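Dihydropteroate synthase (Burkholderia cenocepacia, PDB 2Y5S) probably catalyses the condensation of para-aminobenzoate with 6-hydroxymethyl-7,8-dihydropterin diphosphate to give 7,8-dihydropteroate, a folate precursor. Local coordinates at residues B[169-174]-B[215-219]; B[45-49]-B[88-93]. All coordinates share one frame; numbering follows the deposited sequence.

How the contacts relate
Contact 1 and contact 2 lie on opposite sides of the chain's centre, their own centres about 34 Å apart and their nearest atoms about 23 Å apart, and they share no helix or strand. Contact 1 sets helix 165-182 against the loop that follows helix 204-211; it is buried, its centre about 15 Å from that of the chain. Contact 2 pairs helices 45-58 and 79-93, is only partly buried and lies farther out, about 20 Å between the same centres. In contact 1 an arginine N-H bonds a loop carbonyl beside proline packing, whereas contact 2 is built from leucine and alanine carbons, and its arginine meets a proline ring.

Contact 1: residues B[169-174]-B[215-219]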
loop_
_atom_site.group_PDB
_atom_site.type_symbol
_atom_site.label_atom_id
_atom_site.label_comp_id
_atom_site.label_asym_id
_atom_site.label_seq_id
_atom_site.Cartn_x
_atom_site.Cartn_y
_atom_site.Cartn_z
ATOM N N VAL B 169 15.356 7.972 19.197
ATOM C CA VAL B 169 15.514 8.520 17.850
ATOM C C VAL B 169 15.056 9.994 17.863
ATOM O O VAL B 169 15.760 10.865 17.356
ATOM C CB VAL B 169 14.730 7.676 16.787
ATOM C CG1 VAL B 169 14.493 8.460 15.490
ATOM C CG2 VAL B 169 15.468 6.361 16.493
ATOM N N ARG B 170 13.904 10.270 18.481
ATOM C CA ARG B 170 13.391 11.646 18.548
ATOM C C ARG B 170 14.363 12.596 19.241
ATOM O O ARG B 170 14.624 13.688 18.735
ATOM C CB ARG B 170 12.035 11.722 19.247
ATOM C CG ARG B 170 11.442 13.124 19.196
ATOM C CD ARG B 170 10.067 13.239 19.860
ATOM N NE ARG B 170 10.096 12.829 21.250
ATOM C CZ ARG B 170 9.648 11.668 21.730
ATOM N NH1 ARG B 170 9.113 10.738 20.930
ATOM N NH2 ARG B 170 9.748 11.428 23.029
ATOM N N ASP B 171 14.898 12.177 20.379
ATOM C CA ASP B 171 15.820 13.015 21.161
ATOM C C ASP B 171 17.115 13.304 20.415
ATOM O O ASP B 171 17.651 14.402 20.508
ATOM C CB ASP B 171 16.155 12.355 22.507
ATOM C CG ASP B 171 14.971 12.304 23.446
ATOM O OD1 ASP B 171 14.080 13.168 23.340
ATOM O OD2 ASP B 171 14.938 11.407 24.307
ATOM N N PHE B 172 17.617 12.318 19.677
ATOM C CA PHE B 172 18.830 12.503 18.885
ATOM C C PHE B 172 18.580 13.529 17.787
ATOM O O PHE B 172 19.396 14.419 17.547
ATOM C CB PHE B 172 19.263 11.175 18.261
ATOM C CG PHE B 172 20.302 11.321 17.174
ATOM C CD1 PHE B 172 21.655 11.319 17.494
ATOM C CD2 PHE B 172 19.931 11.460 15.844
ATOM C CE1 PHE B 172 22.608 11.455 16.511
ATOM C CE2 PHE B 172 20.897 11.592 14.849
ATOM C CZ PHE B 172 22.233 11.590 15.189
ATOM N N LEU B 173 17.445 13.388 17.106
ATOM C CA LEU B 173 17.082 14.286 16.028
ATOM C C LEU B 173 16.870 15.694 16.580
ATOM O O LEU B 173 17.251 16.670 15.946
ATOM C CB LEU B 173 15.845 13.769 15.287
ATOM C CG LEU B 173 16.078 12.465 14.500
ATOM C CD1 LEU B 173 14.726 11.916 13.983
ATOM C CD2 LEU B 173 17.037 12.667 13.354
ATOM N N ALA B 174 16.310 15.793 17.787
ATOM C CA ALA B 174 16.120 17.086 18.448
ATOM C C ALA B 174 17.461 17.786 18.682
ATOM O O ALA B 174 17.604 18.986 18.427
ATOM C CB ALA B 174 15.376 16.900 19.762
ATOM N N ASP B 215 5.796 10.296 16.034
ATOM C CA ASP B 215 6.484 10.546 17.289
ATOM C C ASP B 215 8.017 10.497 17.196
ATOM O O ASP B 215 8.679 10.774 18.180
ATOM C CB ASP B 215 6.016 9.551 18.355
ATOM C CG ASP B 215 4.519 9.645 18.633
ATOM O OD1 ASP B 215 3.965 10.766 18.567
ATOM O OD2 ASP B 215 3.908 8.591 18.905
ATOM N N THR B 216 8.578 10.143 16.035
ATOM C CA THR B 216 10.027 10.201 15.833
ATOM C C THR B 216 10.524 11.641 15.592
ATOM O O THR B 216 11.703 11.925 15.762
ATOM C CB THR B 216 10.482 9.312 14.651
ATOM O OG1 THR B 216 9.905 9.801 13.449
ATOM C CG2 THR B 216 10.062 7.849 14.845
ATOM N N ALA B 217 9.618 12.553 15.230
ATOM C CA ALA B 217 9.992 13.908 14.833
ATOM C C ALA B 217 9.882 14.875 16.004
ATOM O O ALA B 217 8.814 15.015 16.597
ATOM C CB ALA B 217 9.107 14.388 13.693
ATOM N N PRO B 218 10.977 15.570 16.326
ATOM C CA PRO B 218 10.875 16.631 17.306
ATOM C C PRO B 218 10.145 17.851 16.736
ATOM O O PRO B 218 9.837 17.901 15.526
ATOM C CB PRO B 218 12.338 16.962 17.615
ATOM C CG PRO B 218 13.069 16.565 16.438
ATOM C CD PRO B 218 12.322 15.488 15.748
ATOM N N ALA B 219 9.898 18.819 17.609
ATOM C CA ALA B 219 9.170 20.052 17.272
ATOM C C ALA B 219 10.105 21.191 16.860
ATOM O O ALA B 219 11.159 21.389 17.460
ATOM C CB ALA B 219 8.308 20.491 18.469
#
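Helix 169-174 runs alongside the irregular segment 215-219, with CA of Arg170 4.6 Å from CA of Thr216 and, one helical turn on, CA of Ala174 5.4 Å from CA of Pro218. The spacing is close enough for backbone to touch backbone: CA of Arg170 donates a CA-H...O contact to O of Thr216 at 3.3 Å, its angle at the hydrogen being 140°.

Arg170 supplies the polar link. Its chain leaves with CG anti to the backbone N, stays extended through chi2 and turns at chi3 (58°), which brings the guanidinium back to the carbonyl of Asp215. NH1 gives O of Asp215 a hydrogen bond of 2.8 Å, nearly straight at 164°, and the acceptor sits at the guanidinium edge within its plane. The aliphatic part follows the loop, CG coming 3.8 Å from N of Pro218. The Asp215 carboxylate is not the partner, since NH1 remains 5.7 Å from its OD1.

Farther along, the Pro218 ring lies against the next turn: its CD faces CB of Leu173, and its CB meets CB of Ala174 at 3.7 Å. CD1 of Leu173 approaches O of Thr216, while Leu173 also packs on Val192 of barrel strand 190-193. Val169 and Thr216 stand side by side, both touching Leu209 of helix 204-211, and Thr216 OG1 is hydrogen-bonded to O of Leu213.

The contact thus joins helix 165-182 to the loop between helix 204-211 and strand 229-230 of the TIM barrel, at a place where the Leu173 side chain is about 9 Å from bound 7,8-dihydropteroate. Its chemistry is divided: one neutral carbonyl receives the arginine, whereas the buried O of Thr216 has no conventional hydrogen-bond partner in the model and is met by C-H groups, which is consistent with weaker compensation of its partial charge there.

Contact 2: residues B[45-49]-B[88-93]; sequences RDDAL and PLVEAL
Pro88 opens segment 88-93 by setting its ring against the Arg45 side chain, at the start of a packing between two neighbouring outer helices of the TIM barrel, 45-58 and 79-93. Their short segments point broadly the same way, at 44° to each other, as expected of helices in successive beta-alpha units; the axes approach to 10.6 Å. Helix 79-93 is kinked at Pro88, whose N makes no bond to the preceding turn. CB of Pro88 lies over one face of the Arg45 guanidinium, 3.4 Å above its plane and displaced toward the rim. The arginine reaches it with CG anti to the backbone N and a bend at chi3 (-65°), crossing the proline at about a right angle.

Leu89 comes next and is the residue that touches most of the partner helix. Both its methyls, CD1 and CD2, lie 3.9 Å from CB of Ala48, and CD2 also meets CG of Arg45 and CD2 of Leu49. On the inner side Leu89 also rests on Ile65 of strand 62-66, so it touches both helix 45-58 and the barrel strand.

One turn after Pro88, Ala92 presents its methyl to both Leu49 branches, with CB 3.7 Å from CD2 and 4.0 Å from CD1, a close approach consistent with the small size of alanine. Leu93 completes the interface and also touches Ile65 and Leu100, the latter on strand 100-103. Leu49 CD2 therefore touches three residues of segment 88-93: its separation from Leu89 CD2 is 3.6 Å, Ala92 CB is the second neighbour, and Leu93 CD2 is the third at 3.8 Å.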
loop_
_atom_site.group_PDB
_atom_site.type_symbol
_atom_site.label_atom_id
_atom_site.label_comp_id
_atom_site.label_asym_id
_atom_site.label_seq_id
_atom_site.Cartn_x
_atom_site.Cartn_y
_atom_site.Cartn_z
ATOM N N ARG B 45 27.632 8.102 -16.434
ATOM C CA ARG B 45 26.927 9.375 -16.229
ATOM C C ARG B 45 25.654 9.462 -17.062
ATOM O O ARG B 45 24.598 9.806 -16.539
ATOM C CB ARG B 45 27.824 10.560 -16.591
ATOM C CG ARG B 45 27.131 11.923 -16.485
ATOM C CD ARG B 45 27.852 12.962 -17.324
ATOM N NE ARG B 45 29.196 13.236 -16.819
ATOM C CZ ARG B 45 30.017 14.152 -17.323
ATOM N NH1 ARG B 45 29.647 14.900 -18.354
ATOM N NH2 ARG B 45 31.217 14.325 -16.786
ATOM N N ASP B 46 25.767 9.184 -18.363
ATOM C CA ASP B 46 24.613 9.264 -19.269
ATOM C C ASP B 46 23.546 8.245 -18.867
ATOM O O ASP B 46 22.360 8.468 -19.053
ATOM C CB ASP B 46 25.035 9.028 -20.728
ATOM C CG ASP B 46 25.929 10.138 -21.280
ATOM O OD1 ASP B 46 26.322 11.045 -20.511
ATOM O OD2 ASP B 46 26.244 10.101 -22.497
ATOM N N ASP B 47 24.001 7.126 -18.324
ATOM C CA ASP B 47 23.135 6.088 -17.803
ATOM C C ASP B 47 22.293 6.644 -16.647
ATOM O O ASP B 47 21.089 6.410 -16.576
ATOM C CB ASP B 47 23.990 4.902 -17.335
ATOM C CG ASP B 47 23.361 3.569 -17.648
ATOM O OD1 ASP B 47 22.314 3.268 -17.033
ATOM O OD2 ASP B 47 23.915 2.835 -18.504
ATOM N N ALA B 48 22.936 7.413 -15.768
ATOM C CA ALA B 48 22.250 8.060 -14.636
ATOM C C ALA B 48 21.308 9.197 -15.072
ATOM O O ALA B 48 20.262 9.396 -14.457
ATOM C CB ALA B 48 23.277 8.581 -13.614
ATOM N N LEU B 49 21.681 9.943 -16.113
ATOM C CA LEU B 49 20.841 11.044 -16.617
ATOM C C LEU B 49 19.540 10.535 -17.238
ATOM O O LEU B 49 18.473 11.125 -17.040
ATOM C CB LEU B 49 21.602 11.883 -17.643
ATOM C CG LEU B 49 22.820 12.625 -17.111
ATOM C CD1 LEU B 49 23.506 13.391 -18.225
ATOM C CD2 LEU B 49 22.393 13.555 -15.970
ATOM N N PRO B 88 29.106 16.421 -11.697
ATOM C CA PRO B 88 28.570 16.545 -13.061
ATOM C C PRO B 88 27.094 16.159 -13.228
ATOM O O PRO B 88 26.444 16.671 -14.129
ATOM C CB PRO B 88 29.485 15.626 -13.887
ATOM C CG PRO B 88 30.773 15.597 -13.123
ATOM C CD PRO B 88 30.316 15.575 -11.672
ATOM N N LEU B 89 26.557 15.282 -12.380
ATOM C CA LEU B 89 25.107 15.013 -12.390
ATOM C C LEU B 89 24.318 16.221 -11.867
ATOM O O LEU B 89 23.265 16.555 -12.407
ATOM C CB LEU B 89 24.748 13.761 -11.577
ATOM C CG LEU B 89 25.177 12.401 -12.131
ATOM C CD1 LEU B 89 24.692 11.266 -11.218
ATOM C CD2 LEU B 89 24.693 12.196 -13.585
ATOM N N VAL B 90 24.830 16.870 -10.824
ATOM C CA VAL B 90 24.212 18.090 -10.299
ATOM C C VAL B 90 24.148 19.145 -11.394
ATOM O O VAL B 90 23.090 19.725 -11.637
ATOM C CB VAL B 90 24.963 18.643 -9.063
ATOM C CG1 VAL B 90 24.381 19.996 -8.633
ATOM C CG2 VAL B 90 24.894 17.639 -7.912
ATOM N N GLU B 91 25.276 19.350 -12.077
ATOM C CA GLU B 91 25.369 20.348 -13.144
ATOM C C GLU B 91 24.398 20.021 -14.297
ATOM O O GLU B 91 23.654 20.892 -14.758
ATOM C CB GLU B 91 26.827 20.480 -13.628
ATOM C CG GLU B 91 27.801 21.002 -12.544
ATOM C CD GLU B 91 29.279 21.015 -12.972
ATOM O OE1 GLU B 91 29.642 20.361 -13.975
ATOM O OE2 GLU B 91 30.087 21.691 -12.291
ATOM N N ALA B 92 24.377 18.763 -14.725
ATOM C CA ALA B 92 23.507 18.334 -15.828
ATOM C C ALA B 92 22.031 18.337 -15.473
ATOM O O ALA B 92 21.194 18.557 -16.341
ATOM C CB ALA B 92 23.916 16.944 -16.334
ATOM N N LEU B 93 21.701 18.078 -14.206
ATOM C CA LEU B 93 20.305 17.983 -13.786
ATOM C C LEU B 93 19.679 19.300 -13.305
ATOM O O LEU B 93 18.456 19.410 -13.279
ATOM C CB LEU B 93 20.141 16.917 -12.698
ATOM C CG LEU B 93 20.395 15.468 -13.113
ATOM C CD1 LEU B 93 20.361 14.552 -11.883
ATOM C CD2 LEU B 93 19.382 15.000 -14.151
#